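Local coordinates for protein trimethylamine-N-oxide reductase (Haemophilus influenzae, PDB 7L5I) that probably reduces N- and S-oxides such as trimethylamine N-oxide, using a molybdenum centre held by two pterin guanosine dinucleotide cofactors, at residues D291-F303 with G625-V637. Sequence-based numbering, arbitrary orientation.
Sequences DFLKKYTSGYAKF and GTPSGKIEIFSDV
Phe292 reaches Ile631 CD1 with the edge of its ring, while Leu293 CD2 meets Ile633 CD1 at 4.0 Å, the two side chains crossing at about a right angle. Where helix 290-296 ends, Tyr296 O accepts Ile631 N at 3.0 Å, the first rung of a two-stranded parallel ladder. Thr297 OG1 turns back to Leu293 O (2.6 Å), which also takes Thr297 N; Thr297 CB and CG2 lie against Ile633 CD1. Lys630 passes CB by Tyr296 O and CD near both Lys295 O and Thr297 O; the bend at chi3 (-67°) brings NZ to Thr297 O at 3.1 Å, above the carbonyl plane; one water links NZ to Lys294 O, another to Ser298 OG. Ser298 N donates to Ile631 O at 2.8 Å, and Ser298 O receives Phe634 N at 3.2 Å plus a weak bond from Ile633 N. Ser298 CB rests on Ser628 OG, itself bonded to the anti lone pair of Glu632 OE2 (2.7 Å). Gly299, at positive phi, lets Phe634 CB pack on its CA. Lys302 CG lies alongside the Phe634 ring, and Phe303 CB touches Ile633 CG2 at 3.6 Å; Phe303 also packs on Met364 and Thr367 of helix 359-372. Main-chain bonds thus set the pairing with strand 631-632, over 300 residues further along the chain, Ile633 is packed by Leu293, Thr297, Tyr300 and Phe303, and the Thr297 carbonyl and two waters probably help stabilise the Lys630 ammonium.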
ATOM      1  N   ASP A 291      -7.294  35.519   8.471  1.00 21.26           N
ATOM      2  CA  ASP A 291      -8.036  35.289   9.707  1.00 25.46           C
ATOM      3  C   ASP A 291      -7.973  33.825  10.112  1.00 21.27           C
ATOM      4  O   ASP A 291      -7.724  33.490  11.277  1.00 21.86           O
ATOM      5  CB  ASP A 291      -9.497  35.701   9.529  1.00 31.82           C
ATOM      6  CG  ASP A 291      -9.671  37.193   9.347  1.00 54.08           C
ATOM      7  OD1 ASP A 291      -8.853  37.952   9.910  1.00 47.88           O
ATOM      8  OD2 ASP A 291     -10.626  37.602   8.648  1.00 63.89           O
ATOM      9  N   PHE A 292      -8.203  32.936   9.149  1.00 19.47           N
ATOM     10  CA  PHE A 292      -8.055  31.511   9.408  1.00 16.19           C
ATOM     11  C   PHE A 292      -6.648  31.187   9.899  1.00 16.69           C
ATOM     12  O   PHE A 292      -6.469  30.462  10.887  1.00 16.67           O
ATOM     13  CB  PHE A 292      -8.382  30.687   8.160  1.00 17.42           C
ATOM     14  CG  PHE A 292      -8.308  29.216   8.401  1.00 14.84           C
ATOM     15  CD1 PHE A 292      -7.119  28.554   8.333  1.00 16.25           C
ATOM     16  CD2 PHE A 292      -9.440  28.502   8.759  1.00 20.07           C
ATOM     17  CE1 PHE A 292      -7.016  27.214   8.601  1.00 18.32           C
ATOM     18  CE2 PHE A 292      -9.349  27.147   9.026  1.00 17.28           C
ATOM     19  CZ  PHE A 292      -8.118  26.505   8.946  1.00 16.62           C
ATOM     20  N   LEU A 293      -5.622  31.711   9.222  1.00 14.06           N
ATOM     21  CA  LEU A 293      -4.262  31.336   9.573  1.00 14.71           C
ATOM     22  C   LEU A 293      -3.930  31.751  11.002  1.00 18.87           C
ATOM     23  O   LEU A 293      -3.303  30.995  11.748  1.00 16.83           O
ATOM     24  CB  LEU A 293      -3.285  31.950   8.582  1.00 14.94           C
ATOM     25  CG  LEU A 293      -3.347  31.319   7.189  1.00 15.77           C
ATOM     26  CD1 LEU A 293      -2.736  32.221   6.154  1.00 15.88           C
ATOM     27  CD2 LEU A 293      -2.621  29.979   7.183  1.00 16.60           C
ATOM     28  N   LYS A 294      -4.381  32.933  11.418  1.00 18.58           N
ATOM     29  CA  LYS A 294      -4.087  33.389  12.767  1.00 19.14           C
ATOM     30  C   LYS A 294      -4.798  32.541  13.817  1.00 19.30           C
ATOM     31  O   LYS A 294      -4.230  32.235  14.862  1.00 20.10           O
ATOM     32  CB  LYS A 294      -4.500  34.849  12.928  1.00 21.74           C
ATOM     33  CG  LYS A 294      -4.277  35.358  14.336  1.00 29.61           C
ATOM     34  CD  LYS A 294      -4.455  36.862  14.447  1.00 44.53           C
ATOM     35  CE  LYS A 294      -3.843  37.376  15.751  1.00 56.09           C
ATOM     36  NZ  LYS A 294      -4.320  38.745  16.105  1.00 68.49           N
ATOM     37  N   LYS A 295      -6.044  32.159  13.543  1.00 15.97           N
ATOM     38  CA  LYS A 295      -6.893  31.527  14.538  1.00 16.83           C
ATOM     39  C   LYS A 295      -6.648  30.027  14.636  1.00 19.16           C
ATOM     40  O   LYS A 295      -6.786  29.460  15.721  1.00 15.75           O
ATOM     41  CB  LYS A 295      -8.348  31.797  14.181  1.00 15.80           C
ATOM     42  CG  LYS A 295      -9.374  31.279  15.172  1.00 21.33           C
ATOM     43  CD  LYS A 295     -10.779  31.768  14.802  1.00 26.77           C
ATOM     44  CE  LYS A 295     -11.807  31.244  15.799  1.00 32.94           C
ATOM     45  NZ  LYS A 295     -13.210  31.363  15.325  1.00 32.96           N
ATOM     46  N   TYR A 296      -6.271  29.371  13.538  1.00 13.64           N
ATOM     47  CA  TYR A 296      -6.267  27.910  13.482  1.00 11.53           C
ATOM     48  C   TYR A 296      -4.906  27.293  13.196  1.00 14.90           C
ATOM     49  O   TYR A 296      -4.795  26.052  13.172  1.00 13.51           O
ATOM     50  CB  TYR A 296      -7.268  27.440  12.414  1.00 14.00           C
ATOM     51  CG  TYR A 296      -8.706  27.830  12.663  1.00 13.92           C
ATOM     52  CD1 TYR A 296      -9.521  27.100  13.531  1.00 13.13           C
ATOM     53  CD2 TYR A 296      -9.258  28.938  12.030  1.00 17.57           C
ATOM     54  CE1 TYR A 296     -10.836  27.463  13.737  1.00 14.73           C
ATOM     55  CE2 TYR A 296     -10.562  29.298  12.219  1.00 18.83           C
ATOM     56  CZ  TYR A 296     -11.351  28.570  13.086  1.00 16.59           C
ATOM     57  OH  TYR A 296     -12.665  28.952  13.261  1.00 18.05           O
ATOM     58  N   THR A 297      -3.865  28.102  12.988  1.00 14.51           N
ATOM     59  CA  THR A 297      -2.547  27.565  12.711  1.00 14.48           C
ATOM     60  C   THR A 297      -1.511  28.185  13.634  1.00 15.95           C
ATOM     61  O   THR A 297      -1.738  29.225  14.264  1.00 16.79           O
ATOM     62  CB  THR A 297      -2.112  27.775  11.248  1.00 14.49           C
ATOM     63  OG1 THR A 297      -1.668  29.136  11.056  1.00 18.18           O
ATOM     64  CG2 THR A 297      -3.246  27.461  10.295  1.00 17.29           C
ATOM     65  N   SER A 298      -0.379  27.508  13.721  1.00 14.72           N
ATOM     66  CA  SER A 298       0.785  27.965  14.469  1.00 16.91           C
ATOM     67  C   SER A 298       1.959  28.040  13.506  1.00 17.87           C
ATOM     68  O   SER A 298       2.235  27.079  12.782  1.00 16.43           O
ATOM     69  CB  SER A 298       1.101  27.027  15.633  1.00 19.55           C
ATOM     70  OG  SER A 298       2.205  27.509  16.383  1.00 28.50           O
ATOM     71  N   GLY A 299       2.613  29.196  13.460  1.00 17.33           N
ATOM     72  CA  GLY A 299       3.844  29.323  12.721  1.00 17.68           C
ATOM     73  C   GLY A 299       3.719  29.810  11.296  1.00 19.14           C
ATOM     74  O   GLY A 299       4.702  29.730  10.549  1.00 21.09           O
ATOM     75  N   TYR A 300       2.546  30.300  10.882  1.00 16.79           N
ATOM     76  CA  TYR A 300       2.392  30.725   9.500  1.00 16.43           C
ATOM     77  C   TYR A 300       3.370  31.849   9.154  1.00 18.68           C
ATOM     78  O   TYR A 300       3.936  31.876   8.054  1.00 20.24           O
ATOM     79  CB  TYR A 300       0.962  31.180   9.190  1.00 17.92           C
ATOM     80  CG  TYR A 300       0.926  31.814   7.813  1.00 18.93           C
ATOM     81  CD1 TYR A 300       1.001  31.021   6.665  1.00 19.17           C
ATOM     82  CD2 TYR A 300       0.933  33.196   7.655  1.00 20.54           C
ATOM     83  CE1 TYR A 300       1.047  31.594   5.399  1.00 18.70           C
ATOM     84  CE2 TYR A 300       0.968  33.767   6.394  1.00 19.54           C
ATOM     85  CZ  TYR A 300       1.015  32.964   5.273  1.00 20.82           C
ATOM     86  OH  TYR A 300       1.054  33.523   4.001  1.00 20.97           O
ATOM     87  N   ALA A 301       3.597  32.785  10.079  1.00 19.76           N
ATOM     88  CA  ALA A 301       4.443  33.934   9.728  1.00 19.79           C
ATOM     89  C   ALA A 301       5.884  33.515   9.459  1.00 20.91           C
ATOM     90  O   ALA A 301       6.540  34.072   8.568  1.00 23.39           O
ATOM     91  CB  ALA A 301       4.409  34.984  10.840  1.00 23.80           C
ATOM     92  N   LYS A 302       6.406  32.552  10.220  1.00 18.88           N
ATOM     93  CA  LYS A 302       7.750  32.047   9.959  1.00 22.02           C
ATOM     94  C   LYS A 302       7.816  31.353   8.610  1.00 22.61           C
ATOM     95  O   LYS A 302       8.784  31.517   7.861  1.00 22.35           O
ATOM     96  CB  LYS A 302       8.186  31.101  11.076  1.00 27.21           C
ATOM     97  CG  LYS A 302       9.662  30.757  11.023  1.00 34.33           C
ATOM     98  CD  LYS A 302      10.417  31.461  12.133  1.00 50.49           C
ATOM     99  CE  LYS A 302      11.890  31.671  11.804  1.00 61.12           C
ATOM    100  NZ  LYS A 302      12.180  33.105  11.485  1.00 68.98           N
ATOM    101  N   PHE A 303       6.773  30.595   8.261  1.00 19.34           N
ATOM    102  CA  PHE A 303       6.729  29.971   6.945  1.00 18.27           C
ATOM    103  C   PHE A 303       6.661  31.017   5.839  1.00 19.42           C
ATOM    104  O   PHE A 303       7.281  30.861   4.780  1.00 20.81           O
ATOM    105  CB  PHE A 303       5.524  29.022   6.861  1.00 18.42           C
ATOM    106  CG  PHE A 303       5.283  28.479   5.495  1.00 14.98           C
ATOM    107  CD1 PHE A 303       6.136  27.535   4.958  1.00 15.81           C
ATOM    108  CD2 PHE A 303       4.203  28.886   4.757  1.00 14.65           C
ATOM    109  CE1 PHE A 303       5.915  27.030   3.702  1.00 15.90           C
ATOM    110  CE2 PHE A 303       3.992  28.404   3.478  1.00 19.08           C
ATOM    111  CZ  PHE A 303       4.848  27.462   2.962  1.00 16.94           C
ATOM    112  N   GLY A 625      -4.559  17.878  18.971  1.00 15.97           N
ATOM    113  CA  GLY A 625      -3.598  17.289  19.902  1.00 18.88           C
ATOM    114  C   GLY A 625      -2.158  17.608  19.562  1.00 18.57           C
ATOM    115  O   GLY A 625      -1.317  16.716  19.458  1.00 19.13           O
ATOM    116  N   THR A 626      -1.861  18.892  19.351  1.00 14.70           N
ATOM    117  CA  THR A 626      -0.544  19.348  18.958  1.00 15.22           C
ATOM    118  C   THR A 626      -0.003  20.247  20.064  1.00 16.92           C
ATOM    119  O   THR A 626      -0.771  20.669  20.928  1.00 15.34           O
ATOM    120  CB  THR A 626      -0.616  20.156  17.671  1.00 18.88           C
ATOM    121  OG1 THR A 626      -1.470  21.276  17.936  1.00 17.38           O
ATOM    122  CG2 THR A 626      -1.183  19.336  16.516  1.00 17.79           C
ATOM    123  N   PRO A 627       1.276  20.619  20.025  1.00 17.95           N
ATOM    124  CA  PRO A 627       1.811  21.539  21.051  1.00 19.46           C
ATOM    125  C   PRO A 627       1.044  22.848  21.195  1.00 17.29           C
ATOM    126  O   PRO A 627       0.938  23.380  22.312  1.00 18.69           O
ATOM    127  CB  PRO A 627       3.248  21.780  20.567  1.00 20.55           C
ATOM    128  CG  PRO A 627       3.619  20.476  19.893  1.00 20.56           C
ATOM    129  CD  PRO A 627       2.343  20.009  19.211  1.00 21.29           C
ATOM    130  N   SER A 628       0.519  23.393  20.108  1.00 16.08           N
ATOM    131  CA  SER A 628      -0.205  24.655  20.134  1.00 16.54           C
ATOM    132  C   SER A 628      -1.720  24.494  20.206  1.00 16.62           C
ATOM    133  O   SER A 628      -2.429  25.489  20.364  1.00 16.51           O
ATOM    134  CB  SER A 628       0.143  25.449  18.872  1.00 18.06           C
ATOM    135  OG  SER A 628      -0.320  24.725  17.740  1.00 18.67           O
ATOM    136  N   GLY A 629      -2.236  23.289  20.064  1.00 13.36           N
ATOM    137  CA  GLY A 629      -3.651  23.098  19.856  1.00 14.95           C
ATOM    138  C   GLY A 629      -4.134  23.464  18.472  1.00 14.28           C
ATOM    139  O   GLY A 629      -5.340  23.387  18.217  1.00 15.17           O
ATOM    140  N   LYS A 630      -3.234  23.873  17.584  1.00 15.50           N
ATOM    141  CA  LYS A 630      -3.561  24.310  16.241  1.00 15.08           C
ATOM    142  C   LYS A 630      -2.798  23.480  15.216  1.00 12.32           C
ATOM    143  O   LYS A 630      -1.972  22.616  15.548  1.00 13.35           O
ATOM    144  CB  LYS A 630      -3.247  25.809  16.094  1.00 14.58           C
ATOM    145  CG  LYS A 630      -4.083  26.696  17.024  1.00 18.21           C
ATOM    146  CD  LYS A 630      -3.723  28.183  16.893  1.00 23.88           C
ATOM    147  CE  LYS A 630      -2.327  28.432  17.405  1.00 24.71           C
ATOM    148  NZ  LYS A 630      -1.995  29.896  17.305  1.00 33.02           N
ATOM    149  N   ILE A 631      -3.085  23.756  13.945  1.00 13.19           N
ATOM    150  CA  ILE A 631      -2.323  23.203  12.830  1.00 13.47           C
ATOM    151  C   ILE A 631      -0.896  23.748  12.847  1.00 14.53           C
ATOM    152  O   ILE A 631      -0.684  24.953  12.738  1.00 16.12           O
ATOM    153  CB  ILE A 631      -2.998  23.538  11.497  1.00 12.62           C
ATOM    154  CG1 ILE A 631      -4.419  22.995  11.461  1.00 14.07           C
ATOM    155  CG2 ILE A 631      -2.186  22.981  10.346  1.00 15.02           C
ATOM    156  CD1 ILE A 631      -5.257  23.555  10.312  1.00 16.08           C
ATOM    157  N   GLU A 632       0.090  22.857  12.877  1.00 15.55           N
ATOM    158  CA  GLU A 632       1.488  23.260  13.056  1.00 16.01           C
ATOM    159  C   GLU A 632       2.144  23.390  11.687  1.00 16.62           C
ATOM    160  O   GLU A 632       2.737  22.456  11.156  1.00 15.00           O
ATOM    161  CB  GLU A 632       2.227  22.276  13.958  1.00 16.06           C
ATOM    162  CG  GLU A 632       1.604  22.121  15.320  1.00 19.55           C
ATOM    163  CD  GLU A 632       2.485  22.632  16.452  1.00 29.57           C
ATOM    164  OE1 GLU A 632       3.677  22.242  16.516  1.00 27.37           O
ATOM    165  OE2 GLU A 632       1.973  23.414  17.290  1.00 27.50           O
ATOM    166  N   ILE A 633       2.029  24.582  11.116  1.00 14.12           N
ATOM    167  CA  ILE A 633       2.774  24.889   9.891  1.00 14.90           C
ATOM    168  C   ILE A 633       4.263  24.959  10.183  1.00 18.38           C
ATOM    169  O   ILE A 633       5.080  24.461   9.413  1.00 18.07           O
ATOM    170  CB  ILE A 633       2.246  26.194   9.282  1.00 15.64           C
ATOM    171  CG1 ILE A 633       0.815  25.981   8.797  1.00 15.11           C
ATOM    172  CG2 ILE A 633       3.158  26.640   8.139  1.00 20.28           C
ATOM    173  CD1 ILE A 633       0.169  27.233   8.216  1.00 18.49           C
ATOM    174  N   PHE A 634       4.635  25.581  11.296  1.00 14.93           N
ATOM    175  CA  PHE A 634       5.961  25.452  11.887  1.00 15.23           C
ATOM    176  C   PHE A 634       5.820  24.579  13.122  1.00 17.61           C
ATOM    177  O   PHE A 634       4.975  24.853  13.989  1.00 20.90           O
ATOM    178  CB  PHE A 634       6.536  26.811  12.258  1.00 17.20           C
ATOM    179  CG  PHE A 634       7.976  26.744  12.714  1.00 19.73           C
ATOM    180  CD1 PHE A 634       8.282  26.461  14.022  1.00 22.26           C
ATOM    181  CD2 PHE A 634       9.006  26.961  11.818  1.00 25.04           C
ATOM    182  CE1 PHE A 634       9.595  26.402  14.433  1.00 25.55           C
ATOM    183  CE2 PHE A 634      10.324  26.903  12.228  1.00 26.75           C
ATOM    184  CZ  PHE A 634      10.613  26.619  13.539  1.00 24.80           C
ATOM    185  N   SER A 635       6.620  23.517  13.186  1.00 17.28           N
ATOM    186  CA  SER A 635       6.651  22.606  14.320  1.00 19.45           C
ATOM    187  C   SER A 635       7.970  22.810  15.050  1.00 19.73           C
ATOM    188  O   SER A 635       9.038  22.454  14.533  1.00 19.48           O
ATOM    189  CB  SER A 635       6.529  21.153  13.877  1.00 15.06           C
ATOM    190  OG  SER A 635       6.871  20.290  14.956  1.00 17.36           O
ATOM    191  N   ASP A 636       7.902  23.393  16.245  1.00 21.17           N
ATOM    192  CA  ASP A 636       9.116  23.554  17.042  1.00 21.16           C
ATOM    193  C   ASP A 636       9.687  22.197  17.435  1.00 22.29           C
ATOM    194  O   ASP A 636      10.911  22.036  17.523  1.00 22.38           O
ATOM    195  CB  ASP A 636       8.787  24.394  18.283  1.00 29.71           C
ATOM    196  CG  ASP A 636      10.022  24.989  18.949  1.00 44.00           C
ATOM    197  OD1 ASP A 636      10.738  25.783  18.298  1.00 44.94           O
ATOM    198  OD2 ASP A 636      10.252  24.685  20.140  1.00 47.37           O
ATOM    199  N   VAL A 637       8.821  21.207  17.656  1.00 19.63           N
ATOM    200  CA  VAL A 637       9.270  19.860  17.995  1.00 20.20           C
ATOM    201  C   VAL A 637      10.135  19.293  16.877  1.00 21.89           C
ATOM    202  O   VAL A 637      11.200  18.713  17.125  1.00 20.97           O
ATOM    203  CB  VAL A 637       8.061  18.952  18.287  1.00 20.23           C
ATOM    204  CG1 VAL A 637       8.479  17.514  18.435  1.00 22.66           C
ATOM    205  CG2 VAL A 637       7.337  19.407  19.538  1.00 22.99           C
TER
HETATM  206  O   HOH W   1      -4.066  31.607  17.682  1.00 31.84           O
HETATM  207  O   HOH W   2       4.862  26.300  16.145  1.00 31.17           O
HETATM  208  O   HOH W   3       0.875  29.462  18.148  1.00 35.43           O